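Local coordinates for protein endonuclease PI-MtuI (Mycobacterium tuberculosis, PDB 2IMZ) that probably excises itself from a precursor of the RecA protein and joins the flanking segments by protein splicing, the structure being of its splicing domain, at residues G58-I61 with A65-W68; G80-G85 with K89-A94. The protein carries 1 engineered substitution. One frame throughout, in Å; residues are numbered along the deposited sequence.

Interaction 1: residues G58-I61 with A65-W68; sequences GLRI and AILW. Engineered in segment 65-68: Leu67 (natural residue Val).
Leu59 and Leu67 face each other as an antiparallel hydrogen-bonded pair and supply two of the three backbone bonds that zip strand 58-61 to 65-68. Leu59 N reaches Leu67 O at 2.9 Å, and Leu67 N returns a bond of the same length to Leu59 O. In this second bond the donor stands 35° out of the carbonyl plane. The third bond, at the turn end, is straighter: Ile61 N meets Ala65 O at 2.8 Å with an angle of 168° at the hydrogen. CA-H...O contacts fill in between, Gly58 CA to Leu67 O and Ile66 CA to Leu59 O among them.

Aromatic packing marks the other end of the pairing. The indole of Trp68 leans over Gly58, whose CA lies 3.8 Å from the centroid of the six-membered ring, a CH-pi contact over the face. CG of Trp68 is anti to the carbonyl carbon (chi1 -73°), which swings the ring across to the opposite strand, where its CZ3 comes within 3.4 Å of Gly58 N. Ile66 CG2 lies over the rim of the same ring face, and Arg144 adds a cation-pi contact to the indole.

On the sheet face that carries Trp68, Arg60 and Ile66 make the aliphatic contact, Arg60 CG lying 3.7 Å from Ile66 CG1. With CG anti to the backbone N, the methylene chain passes obliquely over the isoleucine before bending away at chi3, and its NE forms a salt bridge with Glu139.

Leu59 and the engineered Leu67 point to the other face, where they pack on Val140 and Val166 respectively. The two strands form a beta hairpin, and strand 54-61 also pairs with the long strand 134-153 in the all-beta fold of the intein splicing domain.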
# COMPACT_ATOMS: atom_id res chain seq x y z
N GLY A 58 5.69 -12.18 14.08
CA GLY A 58 6.39 -13.06 13.15
C GLY A 58 5.60 -14.24 12.63
O GLY A 58 4.81 -14.86 13.36
N LEU A 59 5.81 -14.56 11.36
CA LEU A 59 5.13 -15.68 10.73
C LEU A 59 6.18 -16.57 10.08
O LEU A 59 6.79 -16.19 9.08
CB LEU A 59 4.16 -15.17 9.66
CG LEU A 59 3.09 -14.17 10.11
CD1 LEU A 59 2.28 -13.70 8.91
CD2 LEU A 59 2.19 -14.82 11.16
N ARG A 60 6.41 -17.75 10.66
CA ARG A 60 7.36 -18.68 10.07
C ARG A 60 6.58 -19.46 9.04
O ARG A 60 5.58 -20.11 9.35
CB ARG A 60 7.96 -19.63 11.12
CG ARG A 60 9.09 -20.49 10.54
CD ARG A 60 9.95 -21.10 11.64
NE ARG A 60 9.18 -21.98 12.51
CZ ARG A 60 8.81 -23.22 12.20
NH1 ARG A 60 9.14 -23.74 11.02
NH2 ARG A 60 8.09 -23.93 13.06
N ILE A 61 7.04 -19.39 7.79
CA ILE A 61 6.38 -20.04 6.67
C ILE A 61 6.97 -21.42 6.42
O ILE A 61 8.12 -21.68 6.76
CB ILE A 61 6.56 -19.18 5.40
CG1 ILE A 61 6.23 -17.71 5.73
CG2 ILE A 61 5.69 -19.70 4.27
CD1 ILE A 61 4.85 -17.48 6.31
N ALA A 65 11.32 -19.66 6.09
CA ALA A 65 11.45 -18.20 6.11
C ALA A 65 10.55 -17.63 7.21
O ALA A 65 9.52 -18.21 7.53
CB ALA A 65 11.06 -17.62 4.76
N ILE A 66 10.95 -16.50 7.79
CA ILE A 66 10.14 -15.88 8.82
C ILE A 66 9.88 -14.43 8.47
O ILE A 66 10.80 -13.62 8.38
CB ILE A 66 10.82 -15.91 10.21
CG1 ILE A 66 11.00 -17.36 10.68
CG2 ILE A 66 9.95 -15.16 11.22
CD1 ILE A 66 11.62 -17.48 12.07
N LEU A 67 8.61 -14.11 8.25
CA LEU A 67 8.23 -12.75 7.91
C LEU A 67 7.90 -11.98 9.18
O LEU A 67 6.98 -12.35 9.92
CB LEU A 67 7.00 -12.78 6.99
CG LEU A 67 6.43 -11.42 6.58
CD1 LEU A 67 7.43 -10.67 5.71
CD2 LEU A 67 5.13 -11.63 5.84
N TRP A 68 8.66 -10.92 9.45
CA TRP A 68 8.42 -10.07 10.61
C TRP A 68 7.80 -8.79 10.07
O TRP A 68 8.43 -8.05 9.32
CB TRP A 68 9.72 -9.74 11.33
CG TRP A 68 10.31 -10.89 12.11
CD1 TRP A 68 11.34 -11.69 11.73
CD2 TRP A 68 9.89 -11.34 13.40
NE1 TRP A 68 11.60 -12.62 12.72
CE2 TRP A 68 10.72 -12.43 13.75
CE3 TRP A 68 8.90 -10.93 14.30
CZ2 TRP A 68 10.59 -13.11 14.97
CZ3 TRP A 68 8.77 -11.61 15.51
CH2 TRP A 68 9.61 -12.69 15.83

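Interaction 2: residues G80-G85 with K89-A94; sequences GWRAAG and KGDRVA
Arg82 and Asp91 are the two residues that meet here, and they do so loosely, through a long salt bridge. Arg82 NH1 lies 3.7 Å from Asp91 OD2, too far for a direct hydrogen bond, and NH2 of the same guanidinium is 3.9 Å from that oxygen. The side chains cross at about a right angle, and the guanidinium and carboxylate planes are turned 57° apart, so the carboxylate approaches obliquely instead of pairing side by side with two N-H groups. A bend in the arginine chain at chi3 (61°) turns the guanidinium toward the aspartate.

Water closes the remaining distance. One molecule accepts a bond from Arg82 NH2 at 2.9 Å and donates one to Asp91 OD2 at 2.6 Å, bridging the opposite charges. A second lies in the guanidinium plane at its edge, takes a weak bond from Arg82 NH1 and gives one to Arg92 O at 3.0 Å, linking the arginine to the backbone of strand 92-94.

The firmer packing lies beside the pair, in strand 92-94, and not across the two segments: Val93 is buried against Val75 and Val164, and Ala94 packs on Tyr134 and Val165. Asp91 OD2 also accepts a hydrogen bond from the backbone N of Arg88, which helps to fix the carboxylate, and the side chain of Arg82 touches Thr77 and Leu87.

With its direct pairing long and both charged groups engaged by water, the contact probably contributes only modest electrostatic attraction. Its chemistry implies a hydrated junction between strand 80-83 and the chain leading into strand 92-94.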
# COMPACT_ATOMS: atom_id res chain seq x y z
N GLY A 80 -7.60 -13.07 -0.79
CA GLY A 80 -7.33 -11.65 -0.93
C GLY A 80 -6.37 -11.16 0.13
O GLY A 80 -5.66 -11.96 0.76
N TRP A 81 -6.34 -9.85 0.34
CA TRP A 81 -5.45 -9.25 1.33
C TRP A 81 -5.94 -9.44 2.76
O TRP A 81 -7.12 -9.25 3.05
CB TRP A 81 -5.27 -7.76 1.03
CG TRP A 81 -4.65 -7.51 -0.30
CD1 TRP A 81 -5.30 -7.13 -1.44
CD2 TRP A 81 -3.28 -7.70 -0.66
NE1 TRP A 81 -4.41 -7.06 -2.49
CE2 TRP A 81 -3.16 -7.41 -2.03
CE3 TRP A 81 -2.14 -8.09 0.06
CZ2 TRP A 81 -1.94 -7.50 -2.72
CZ3 TRP A 81 -0.93 -8.17 -0.62
CH2 TRP A 81 -0.84 -7.88 -2.00
N ARG A 82 -5.02 -9.82 3.64
CA ARG A 82 -5.34 -10.02 5.04
C ARG A 82 -4.23 -9.42 5.89
O ARG A 82 -3.06 -9.50 5.53
CB ARG A 82 -5.47 -11.52 5.35
CG ARG A 82 -6.59 -12.21 4.59
CD ARG A 82 -6.70 -13.67 5.01
NE ARG A 82 -7.01 -13.78 6.43
CZ ARG A 82 -7.00 -14.92 7.11
NH1 ARG A 82 -6.69 -16.06 6.50
NH2 ARG A 82 -7.29 -14.93 8.40
N ALA A 83 -4.61 -8.82 7.01
CA ALA A 83 -3.63 -8.22 7.91
C ALA A 83 -2.79 -9.34 8.53
O ALA A 83 -3.33 -10.35 8.99
CB ALA A 83 -4.35 -7.43 9.00
N ALA A 84 -1.48 -9.16 8.54
CA ALA A 84 -0.58 -10.17 9.09
C ALA A 84 -1.00 -10.62 10.48
O ALA A 84 -0.96 -11.81 10.79
CB ALA A 84 0.84 -9.63 9.12
N GLY A 85 -1.42 -9.67 11.31
CA GLY A 85 -1.83 -9.98 12.67
C GLY A 85 -3.05 -10.86 12.82
O GLY A 85 -3.36 -11.32 13.92
N LYS A 89 -1.61 -20.18 12.46
CA LYS A 89 -0.93 -21.39 12.03
C LYS A 89 -1.87 -22.19 11.13
O LYS A 89 -3.04 -22.37 11.46
CB LYS A 89 -0.54 -22.21 13.26
CG LYS A 89 0.07 -23.55 12.95
CD LYS A 89 0.49 -24.23 14.23
CE LYS A 89 1.08 -25.60 13.96
NZ LYS A 89 1.63 -26.18 15.21
N GLY A 90 -1.36 -22.64 9.99
CA GLY A 90 -2.18 -23.40 9.07
C GLY A 90 -2.75 -22.59 7.92
O GLY A 90 -3.10 -23.16 6.88
N ASP A 91 -2.86 -21.28 8.09
CA ASP A 91 -3.38 -20.44 7.02
C ASP A 91 -2.37 -20.44 5.88
O ASP A 91 -1.17 -20.52 6.12
CB ASP A 91 -3.59 -19.00 7.50
CG ASP A 91 -4.78 -18.87 8.42
OD1 ASP A 91 -5.68 -19.73 8.37
OD2 ASP A 91 -4.82 -17.88 9.19
N ARG A 92 -2.86 -20.35 4.65
CA ARG A 92 -1.98 -20.34 3.50
C ARG A 92 -1.72 -18.92 3.01
O ARG A 92 -2.60 -18.05 3.07
CB ARG A 92 -2.56 -21.19 2.36
CG ARG A 92 -2.66 -22.67 2.71
CD ARG A 92 -3.13 -23.52 1.52
NE ARG A 92 -4.52 -23.29 1.17
CZ ARG A 92 -5.56 -23.65 1.93
NH1 ARG A 92 -5.36 -24.25 3.09
NH2 ARG A 92 -6.80 -23.41 1.52
N VAL A 93 -0.50 -18.68 2.55
CA VAL A 93 -0.12 -17.37 2.03
C VAL A 93 0.53 -17.58 0.67
O VAL A 93 1.04 -18.66 0.39
CB VAL A 93 0.88 -16.63 2.97
CG1 VAL A 93 0.21 -16.35 4.31
CG2 VAL A 93 2.15 -17.44 3.16
N ALA A 94 0.49 -16.56 -0.17
CA ALA A 94 1.08 -16.65 -1.51
C ALA A 94 2.60 -16.70 -1.43
O ALA A 94 3.23 -15.82 -0.85
CB ALA A 94 0.64 -15.45 -2.35
O HOH W 1 -5.30 -17.71 4.28
O HOH W 2 -6.71 -16.75 10.54

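The two contacts follow one another along the chain, the hairpin of interaction 1 being complete before residue 80 begins interaction 2, and their centres lie 11 Å apart within the intein splicing domain. The hairpin belongs to the antiparallel sheet that also includes strand 92-94, and strand 134-153 pairs with both 54-61 and 92-94. Strand 80-83 instead pairs with 74-77 in a small two-stranded sheet. Ile61 CD1 packs 4.2 Å from Val93 CG2 within the main sheet, while Leu59 CD1 on Ala84 O joins the hairpin to the 3-10 segment following strand 80-83. The small sheet meets the main one through Val93 on Val75 of strand 74-77.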